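Local coordinates for protein glycosyl hydrolase BlGH5_18 (Bifidobacterium longum subsp. infantis, PDB 7LQX) that probably hydrolyses glycosidic bonds during N-glycan breakdown, as a member of subfamily 18 of glycoside hydrolase family 5, at residues 24-29 / 349-354; 54-59 / 97-102; 209-214 / 383-388. All coordinates share one frame; numbering follows the deposited sequence. Where two conformers were deposited one is given.

Contact 1: residues 24-29 / 349-354; sequences MRFGVN and EMAQEY
Met350 meets the far end of the Phe26 ring. Its carbonyl O lies 3.8 Å from Phe26 CZ. Its side chain brushes the ring through CB and then leads away toward helix 289-300, where it meets Arg294 and Ile297. Ala351 makes the main contact. Its CA sits over the centre of the Phe26 ring, 3.6 Å from the centroid and 8° off the ring normal, a CH-pi contact over the face. Its methyl CB lies above the near end of the ring, 3.5 Å from Phe26 CG. The ring is laid against the helix by a first torsion of -79°, with CG anti to the carbonyl carbon. Tyr354 completes the grip: its CB lies 3.6 Å from Phe26 CZ, in an oblique approach. The Tyr354 side chain then runs alongside that of Met24, a selenomethionine, whose SE is 4.2 Å from Tyr354 CB. An alanine in place of Phe26 would probably leave Ala351 CA with no ring beneath it, take one apolar neighbour from Tyr354 CB and open a gap between strand and helix. Strand 25-29 and the helical segment 349-354 run nearly antiparallel, at 162°. The final barrel helix is thus seated on the first strand. The join between the two segments rests on apolar and CH-pi contacts, so it depends on shape fit more than on directed bonds.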
loop_
_atom_site.group_PDB
_atom_site.type_symbol
_atom_site.label_atom_id
_atom_site.label_comp_id
_atom_site.label_asym_id
_atom_site.label_seq_id
_atom_site.Cartn_x
_atom_site.Cartn_y
_atom_site.Cartn_z
HETATM N N MSE A 24 9.565 36.798 -7.999
HETATM C CA MSE A 24 9.614 35.732 -7.001
HETATM C C MSE A 24 8.291 34.977 -7.115
HETATM O O MSE A 24 7.227 35.588 -7.120
HETATM C CB MSE A 24 9.730 36.280 -5.582
HETATM C CG MSE A 24 9.704 35.194 -4.513
HETATM SE SE MSE A 24 9.888 35.927 -2.706
HETATM C CE MSE A 24 11.697 36.588 -2.835
ATOM N N ARG A 25 8.356 33.655 -7.168
ATOM C CA ARG A 25 7.167 32.857 -7.410
ATOM C C ARG A 25 6.404 32.624 -6.111
ATOM O O ARG A 25 6.998 32.418 -5.048
ATOM C CB ARG A 25 7.574 31.511 -8.015
ATOM C CG ARG A 25 8.570 31.576 -9.176
ATOM C CD ARG A 25 7.971 32.161 -10.447
ATOM N NE ARG A 25 6.695 31.543 -10.784
ATOM C CZ ARG A 25 6.539 30.480 -11.570
ATOM N NH1 ARG A 25 7.586 29.884 -12.137
ATOM N NH2 ARG A 25 5.315 30.020 -11.788
ATOM N N PHE A 26 5.074 32.662 -6.204
ATOM C CA PHE A 26 4.193 32.373 -5.073
ATOM C C PHE A 26 3.165 31.333 -5.491
ATOM O O PHE A 26 2.501 31.491 -6.521
ATOM C CB PHE A 26 3.524 33.646 -4.531
ATOM C CG PHE A 26 4.436 34.454 -3.662
ATOM C CD1 PHE A 26 5.359 35.336 -4.212
ATOM C CD2 PHE A 26 4.412 34.289 -2.289
ATOM C CE1 PHE A 26 6.214 36.056 -3.397
ATOM C CE2 PHE A 26 5.263 35.002 -1.475
ATOM C CZ PHE A 26 6.175 35.877 -2.027
ATOM N N GLY A 27 3.062 30.260 -4.718
ATOM C CA GLY A 27 2.141 29.198 -5.059
ATOM C C GLY A 27 1.771 28.373 -3.847
ATOM O O GLY A 27 2.075 28.732 -2.708
ATOM N N VAL A 28 1.088 27.254 -4.103
ATOM C CA VAL A 28 0.618 26.379 -3.037
ATOM C C VAL A 28 0.895 24.924 -3.373
ATOM O O VAL A 28 0.895 24.510 -4.537
ATOM C CB VAL A 28 -0.885 26.557 -2.708
ATOM C CG1 VAL A 28 -1.155 27.946 -2.177
ATOM C CG2 VAL A 28 -1.744 26.267 -3.924
ATOM N N ASN A 29 1.136 24.151 -2.322
ATOM C CA ASN A 29 1.066 22.700 -2.375
ATOM C C ASN A 29 -0.405 22.329 -2.391
ATOM O O ASN A 29 -1.132 22.629 -1.442
ATOM C CB ASN A 29 1.765 22.135 -1.146
ATOM C CG ASN A 29 3.270 22.309 -1.227
ATOM O OD1 ASN A 29 3.939 21.559 -1.930
ATOM N ND2 ASN A 29 3.801 23.313 -0.527
ATOM N N GLU A 349 -1.457 38.658 0.498
ATOM C CA GLU A 349 -0.822 39.957 0.691
ATOM C C GLU A 349 0.679 39.861 0.477
ATOM O O GLU A 349 1.295 40.757 -0.109
ATOM C CB GLU A 349 -1.114 40.477 2.098
ATOM C CG GLU A 349 -2.557 40.899 2.318
ATOM C CD GLU A 349 -2.967 40.896 3.789
ATOM O OE1 GLU A 349 -4.187 40.935 4.068
ATOM O OE2 GLU A 349 -2.079 40.850 4.668
HETATM N N MSE A 350 1.285 38.780 0.935
HETATM C CA MSE A 350 2.725 38.628 0.790
HETATM C C MSE A 350 3.101 38.430 -0.672
HETATM O O MSE A 350 4.101 38.976 -1.140
HETATM C CB MSE A 350 3.222 37.472 1.646
HETATM C CG MSE A 350 3.069 37.708 3.144
HETATM SE SE MSE A 350 3.891 39.332 3.807
HETATM C CE MSE A 350 2.475 40.615 3.490
ATOM N N ALA A 351 2.310 37.654 -1.409
ATOM C CA ALA A 351 2.584 37.482 -2.828
ATOM C C ALA A 351 2.512 38.819 -3.553
ATOM O O ALA A 351 3.362 39.128 -4.398
ATOM C CB ALA A 351 1.589 36.495 -3.428
ATOM N N GLN A 352 1.521 39.638 -3.213
ATOM C CA GLN A 352 1.403 40.945 -3.846
ATOM C C GLN A 352 2.598 41.831 -3.511
ATOM O O GLN A 352 3.074 42.590 -4.363
ATOM C CB GLN A 352 0.094 41.611 -3.416
ATOM C CG GLN A 352 -0.273 42.828 -4.261
ATOM C CD GLN A 352 -0.885 42.449 -5.602
ATOM O OE1 GLN A 352 -1.364 41.328 -5.786
ATOM N NE2 GLN A 352 -0.872 43.384 -6.544
ATOM N N GLU A 353 3.101 41.751 -2.278
ATOM C CA GLU A 353 4.213 42.605 -1.874
ATOM C C GLU A 353 5.533 42.159 -2.497
ATOM O O GLU A 353 6.376 42.999 -2.835
ATOM C CB GLU A 353 4.330 42.611 -0.347
ATOM C CG GLU A 353 5.430 43.507 0.195
ATOM C CD GLU A 353 5.425 43.590 1.712
ATOM O OE1 GLU A 353 6.376 44.170 2.278
ATOM O OE2 GLU A 353 4.473 43.075 2.337
ATOM N N TYR A 354 5.741 40.850 -2.655
ATOM C CA TYR A 354 7.065 40.333 -2.975
ATOM C C TYR A 354 7.231 39.785 -4.386
ATOM O O TYR A 354 8.374 39.645 -4.831
ATOM C CB TYR A 354 7.496 39.257 -1.959
ATOM C CG TYR A 354 7.876 39.863 -0.634
ATOM C CD1 TYR A 354 9.148 40.370 -0.413
ATOM C CD2 TYR A 354 6.950 39.972 0.385
ATOM C CE1 TYR A 354 9.480 40.958 0.795
ATOM C CE2 TYR A 354 7.277 40.559 1.590
ATOM C CZ TYR A 354 8.545 41.043 1.790
ATOM O OH TYR A 354 8.877 41.625 2.988
#

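Contact 2: residues 54-59 / 97-102; sequences RIRNLG and QGMDAY
Arg56 meets Gln97 through the aliphatic part of its side chain rather than through a guanidinium hydrogen bond. The carbonyl O of Gln97 faces the methylenes, 3.2 Å from Arg56 CG and 3.5 Å from Arg56 CD. The same oxygen lies near the plane of the guanidinium, at its edge, but Arg56 NE is 4.2 Å from it. The bend at chi2 (62°) folds the arginine chain round this carbonyl. Arg56 NE comes no nearer than 4.1 Å to Gly98 O, and the rest of the guanidinium leads away from it. Gly98 leaves little room there: a CB on it would come within 3.1 Å of Arg56 NE. Its positive phi would also press such an atom against the preceding carbonyl.

Met99, a selenomethionine, fills the buried side. Its SE lies 3.7 Å from Ile55 CG2, and the two side chains cross at about a right angle. The chain bends at chi3 (-70°), which brings its terminal CE to the same Ile55 methyl. Its CG packs against Arg56 CD at 3.9 Å. Met52 and Val63 also touch Met99, while Ile55 reaches Val28 on the first strand. One side of the contact is therefore apolar and enclosed, and the other, at Arg56 and Gly98, lies at the surface.

Each segment holds the positive-phi glycine of a Schellman motif: Gly59 after helix 45-57 and Gly98 after helix 81-96. Helices 45-57 and 81-96 thus end near each other before the chain turns into strands 62-65 and 100-104. This is the repeated beta-alpha-beta arrangement of a (beta/alpha)8 barrel, the fold of family 5 glycoside hydrolases, at the end where its strands begin.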
loop_
_atom_site.group_PDB
_atom_site.type_symbol
_atom_site.label_atom_id
_atom_site.label_comp_id
_atom_site.label_asym_id
_atom_site.label_seq_id
_atom_site.Cartn_x
_atom_site.Cartn_y
_atom_site.Cartn_z
ATOM N N ARG A 54 -10.044 29.223 -7.178
ATOM C CA ARG A 54 -9.899 29.936 -5.912
ATOM C C ARG A 54 -8.433 30.162 -5.560
ATOM O O ARG A 54 -8.072 31.221 -5.034
ATOM C CB ARG A 54 -10.640 29.168 -4.820
ATOM C CG ARG A 54 -12.139 29.127 -5.101
ATOM C CD ARG A 54 -12.968 28.625 -3.938
ATOM N NE ARG A 54 -14.346 28.378 -4.358
ATOM C CZ ARG A 54 -15.345 28.088 -3.531
ATOM N NH1 ARG A 54 -16.562 27.872 -4.011
ATOM N NH2 ARG A 54 -15.130 28.022 -2.224
ATOM N N ILE A 55 -7.574 29.182 -5.844
ATOM C CA ILE A 55 -6.138 29.352 -5.633
ATOM C C ILE A 55 -5.607 30.484 -6.502
ATOM O O ILE A 55 -4.873 31.361 -6.028
ATOM C CB ILE A 55 -5.412 28.023 -5.912
ATOM C CG1 ILE A 55 -5.763 26.999 -4.831
ATOM C CG2 ILE A 55 -3.905 28.251 -6.004
ATOM C CD1 ILE A 55 -5.430 25.579 -5.220
ATOM N N ARG A 56 -5.977 30.492 -7.785
ATOM C CA ARG A 56 -5.522 31.563 -8.665
ATOM C C ARG A 56 -5.966 32.922 -8.139
ATOM O O ARG A 56 -5.229 33.911 -8.243
ATOM C CB ARG A 56 -6.064 31.347 -10.081
ATOM C CG ARG A 56 -5.813 32.507 -11.052
ATOM C CD ARG A 56 -4.329 32.773 -11.294
ATOM N NE ARG A 56 -4.119 33.930 -12.169
ATOM C CZ ARG A 56 -4.090 35.197 -11.755
ATOM N NH1 ARG A 56 -4.253 35.492 -10.471
ATOM N NH2 ARG A 56 -3.895 36.182 -12.625
ATOM N N ASN A 57 -7.175 32.991 -7.581
ATOM C CA ASN A 57 -7.717 34.262 -7.117
ATOM C C ASN A 57 -6.993 34.804 -5.891
ATOM O O ASN A 57 -7.141 35.990 -5.581
ATOM C CB ASN A 57 -9.217 34.127 -6.872
ATOM C CG ASN A 57 -10.006 34.113 -8.165
ATOM O OD1 ASN A 57 -9.471 34.419 -9.232
ATOM N ND2 ASN A 57 -11.278 33.761 -8.081
ATOM N N LEU A 58 -6.205 33.978 -5.199
ATOM C CA LEU A 58 -5.286 34.469 -4.184
ATOM C C LEU A 58 -4.078 35.180 -4.772
ATOM O O LEU A 58 -3.254 35.705 -4.008
ATOM C CB LEU A 58 -4.749 33.309 -3.348
ATOM C CG LEU A 58 -5.701 32.581 -2.412
ATOM C CD1 LEU A 58 -4.909 31.493 -1.688
ATOM C CD2 LEU A 58 -6.351 33.544 -1.437
ATOM N N GLY A 59 -3.935 35.187 -6.091
ATOM C CA GLY A 59 -2.746 35.720 -6.715
ATOM C C GLY A 59 -1.611 34.734 -6.831
ATOM O O GLY A 59 -0.444 35.146 -6.874
ATOM N N GLN A 97 -6.504 27.597 -15.538
ATOM C CA GLN A 97 -6.811 28.554 -14.490
ATOM C C GLN A 97 -5.662 29.518 -14.233
ATOM O O GLN A 97 -5.646 30.177 -13.187
ATOM C CB GLN A 97 -7.236 27.827 -13.211
ATOM C CG GLN A 97 -8.454 26.921 -13.389
ATOM C CD GLN A 97 -9.692 27.675 -13.837
ATOM O OE1 GLN A 97 -9.964 28.783 -13.373
ATOM N NE2 GLN A 97 -10.447 27.077 -14.752
ATOM N N GLY A 98 -4.697 29.603 -15.155
ATOM C CA GLY A 98 -3.709 30.664 -15.154
ATOM C C GLY A 98 -2.421 30.390 -14.413
ATOM O O GLY A 98 -1.675 31.337 -14.132
HETATM N N MSE A 99 -2.115 29.134 -14.115
HETATM C CA MSE A 99 -0.970 28.814 -13.276
HETATM C C MSE A 99 -0.062 27.743 -13.852
HETATM O O MSE A 99 -0.489 26.893 -14.634
HETATM C CB MSE A 99 -1.466 28.357 -11.899
HETATM C CG MSE A 99 -2.267 29.418 -11.182
HETATM SE SE MSE A 99 -2.769 28.906 -9.411
HETATM C CE MSE A 99 -4.050 27.556 -9.867
ATOM N N ASP A 100 1.205 27.792 -13.445
ATOM C CA ASP A 100 2.159 26.736 -13.736
ATOM C C ASP A 100 1.967 25.580 -12.759
ATOM O O ASP A 100 1.371 25.731 -11.690
ATOM C CB ASP A 100 3.584 27.266 -13.622
ATOM C CG ASP A 100 3.884 28.307 -14.668
ATOM O OD1 ASP A 100 3.597 28.046 -15.850
ATOM O OD2 ASP A 100 4.370 29.392 -14.303
ATOM N N ALA A 101 2.454 24.409 -13.150
ATOM C CA ALA A 101 2.381 23.236 -12.294
ATOM C C ALA A 101 3.737 22.555 -12.218
ATOM O O ALA A 101 4.421 22.401 -13.234
ATOM C CB ALA A 101 1.323 22.252 -12.805
ATOM N N TYR A 102 4.126 22.189 -11.004
ATOM C CA TYR A 102 5.284 21.356 -10.702
ATOM C C TYR A 102 4.760 20.053 -10.112
ATOM O O TYR A 102 3.834 20.067 -9.300
ATOM C CB TYR A 102 6.188 22.085 -9.695
ATOM C CG TYR A 102 6.783 23.351 -10.264
ATOM C CD1 TYR A 102 6.051 24.521 -10.299
ATOM C CD2 TYR A 102 8.058 23.358 -10.813
ATOM C CE1 TYR A 102 6.572 25.674 -10.855
ATOM C CE2 TYR A 102 8.594 24.512 -11.365
ATOM C CZ TYR A 102 7.842 25.667 -11.384
ATOM O OH TYR A 102 8.356 26.821 -11.941
#

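Contact 3: residues 209-214 / 383-388; sequences VWYLDH and CGPGGS
Tyr211 turns one face of its ring to Gly384 CA and Pro385 CD. Gly384 CA lies 3.6 Å from the ring centroid and 19° off the normal. Pro385 CD lies over the same face, 3.9 Å from the centroid and 26° off the normal. Both are CH-pi contacts, offset toward the rim. Gly384 CA is closest to CD1 of the tyrosine, and Pro385 CD to CE2, so the two share the face between them. The tyrosine and proline side chains cross at about a right angle. The first torsion of Tyr211, -66°, sets CG anti to its carbonyl carbon and swings the ring over the loop. A CB on Gly384 would come to 3.3 Å from Tyr211 CG, so the absence of a side chain lets the ring settle close. Cys383 approaches obliquely, its O 3.1 Å from Tyr211 CE1. Cys383 is a buried residue, and this oxygen is hydrogen-bonded to Tyr256 OH. Cys383 CB also rests near Trp210 O. The loop keeps its shape through a type II turn, closed by Gly387 N to Gly384 O at 2.8 Å. Tyr437 meets Tyr211 edge-to-face, and Phe390 of helix 388-399 touches both Tyr211 and Pro385. Short helix 208-211 thus packs on helix 248-264 as well as on the loop that leads from strand 365-369 into helix 388-399.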
loop_
_atom_site.group_PDB
_atom_site.type_symbol
_atom_site.label_atom_id
_atom_site.label_comp_id
_atom_site.label_asym_id
_atom_site.label_seq_id
_atom_site.Cartn_x
_atom_site.Cartn_y
_atom_site.Cartn_z
ATOM N N VAL A 209 18.219 16.208 5.914
ATOM C CA VAL A 209 19.363 16.424 5.034
ATOM C C VAL A 209 20.305 17.470 5.618
ATOM O O VAL A 209 21.529 17.363 5.472
ATOM C CB VAL A 209 18.898 16.777 3.605
ATOM C CG1 VAL A 209 18.247 18.149 3.543
ATOM C CG2 VAL A 209 20.061 16.690 2.631
ATOM N N TRP A 210 19.761 18.477 6.308
ATOM C CA TRP A 210 20.568 19.555 6.872
ATOM C C TRP A 210 21.038 19.263 8.284
ATOM O O TRP A 210 22.073 19.783 8.709
ATOM C CB TRP A 210 19.779 20.887 6.888
ATOM C CG TRP A 210 19.248 21.216 5.540
ATOM C CD1 TRP A 210 17.948 21.190 5.154
ATOM C CD2 TRP A 210 20.007 21.549 4.369
ATOM N NE1 TRP A 210 17.842 21.493 3.819
ATOM C CE2 TRP A 210 19.094 21.710 3.315
ATOM C CE3 TRP A 210 21.364 21.737 4.115
ATOM C CZ2 TRP A 210 19.493 22.044 2.029
ATOM C CZ3 TRP A 210 21.757 22.062 2.833
ATOM C CH2 TRP A 210 20.823 22.217 1.810
ATOM N N TYR A 211 20.302 18.452 9.020
ATOM C CA TYR A 211 20.427 18.415 10.459
ATOM C C TYR A 211 20.891 17.076 11.021
ATOM O O TYR A 211 21.223 17.015 12.208
ATOM C CB TYR A 211 19.070 18.772 11.083
ATOM C CG TYR A 211 18.565 20.185 10.859
ATOM C CD1 TYR A 211 19.404 21.223 10.464
ATOM C CD2 TYR A 211 17.230 20.480 11.083
ATOM C CE1 TYR A 211 18.911 22.507 10.317
ATOM C CE2 TYR A 211 16.740 21.755 10.934
ATOM C CZ TYR A 211 17.581 22.769 10.556
ATOM O OH TYR A 211 17.109 24.060 10.418
ATOM N N LEU A 212 20.936 16.013 10.226
ATOM C CA LEU A 212 21.249 14.688 10.745
ATOM C C LEU A 212 22.609 14.203 10.260
ATOM O O LEU A 212 22.813 14.015 9.058
ATOM C CB LEU A 212 20.204 13.678 10.286
ATOM C CG LEU A 212 18.823 13.798 10.903
ATOM C CD1 LEU A 212 17.896 12.785 10.246
ATOM C CD2 LEU A 212 18.895 13.573 12.400
ATOM N N ASP A 213 23.519 13.941 11.190
ATOM C CA ASP A 213 24.803 13.379 10.804
ATOM C C ASP A 213 24.640 11.943 10.333
ATOM O O ASP A 213 23.746 11.218 10.774
ATOM C CB ASP A 213 25.783 13.456 11.965
ATOM C CG ASP A 213 26.317 14.847 12.145
ATOM O OD1 ASP A 213 26.994 15.344 11.215
ATOM O OD2 ASP A 213 25.998 15.465 13.177
ATOM N N HIS A 214 25.495 11.551 9.394
ATOM C CA HIS A 214 25.551 10.201 8.843
ATOM C C HIS A 214 24.311 9.823 8.042
ATOM O O HIS A 214 24.120 8.649 7.733
ATOM C CB HIS A 214 25.838 9.165 9.938
ATOM C CG HIS A 214 27.004 9.524 10.805
ATOM N ND1 HIS A 214 28.300 9.545 10.336
ATOM C CD2 HIS A 214 27.068 9.901 12.104
ATOM C CE1 HIS A 214 29.113 9.905 11.313
ATOM N NE2 HIS A 214 28.391 10.128 12.396
ATOM N N CYS A 383 24.046 22.272 13.163
ATOM C CA CYS A 383 23.245 23.144 12.315
ATOM C C CYS A 383 21.757 23.100 12.637
ATOM O O CYS A 383 21.008 23.947 12.138
ATOM C CB CYS A 383 23.451 22.770 10.844
ATOM S SG CYS A 383 25.131 22.980 10.269
ATOM N N GLY A 384 21.306 22.154 13.450
ATOM C CA GLY A 384 19.899 22.038 13.748
ATOM C C GLY A 384 19.471 22.854 14.952
ATOM O O GLY A 384 20.286 23.445 15.663
ATOM N N PRO A 385 18.167 22.860 15.225
ATOM C CA PRO A 385 17.640 23.673 16.331
ATOM C C PRO A 385 18.295 23.333 17.665
ATOM O O PRO A 385 18.324 22.176 18.086
ATOM C CB PRO A 385 16.142 23.337 16.326
ATOM C CG PRO A 385 15.850 22.948 14.917
ATOM C CD PRO A 385 17.090 22.228 14.435
ATOM N N GLY A 386 18.812 24.366 18.333
ATOM C CA GLY A 386 19.562 24.204 19.558
ATOM C C GLY A 386 21.050 24.011 19.367
ATOM O O GLY A 386 21.790 23.994 20.357
ATOM N N GLY A 387 21.508 23.854 18.120
ATOM C CA GLY A 387 22.909 23.635 17.840
ATOM C C GLY A 387 23.703 24.926 17.798
ATOM O O GLY A 387 23.166 26.029 17.724
ATOM N N SER A 388 25.030 24.779 17.819
ATOM C CA SER A 388 25.904 25.941 17.927
ATOM C C SER A 388 25.914 26.785 16.655
ATOM O O SER A 388 25.964 28.017 16.733
ATOM C CB SER A 388 27.315 25.477 18.288
ATOM O OG SER A 388 27.714 24.387 17.473
#

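Overall arrangement
The chain enters the barrel on strand 25-29, the first half of contact 1. Contact 2 soon closes a short loop and lies wholly within the long loop of contact 1. Contact 3 opens at helix 208-211. Contact 1 then closes at helix 342-354, before contact 3 closes at 383-388, so these two cross. Contacts 1 and 2 touch, with a salt bridge from Arg25 to Asp100, and join strand 25-29 with helix 342-354, and helix 45-57 with the start of strand 100-104. Contact 3, about 29 Å from contact 1 and 35 Å from contact 2 between centres, ties helix 208-211 to the loop between strand 365-369 and helix 388-399, in the C-terminal region that follows the barrel.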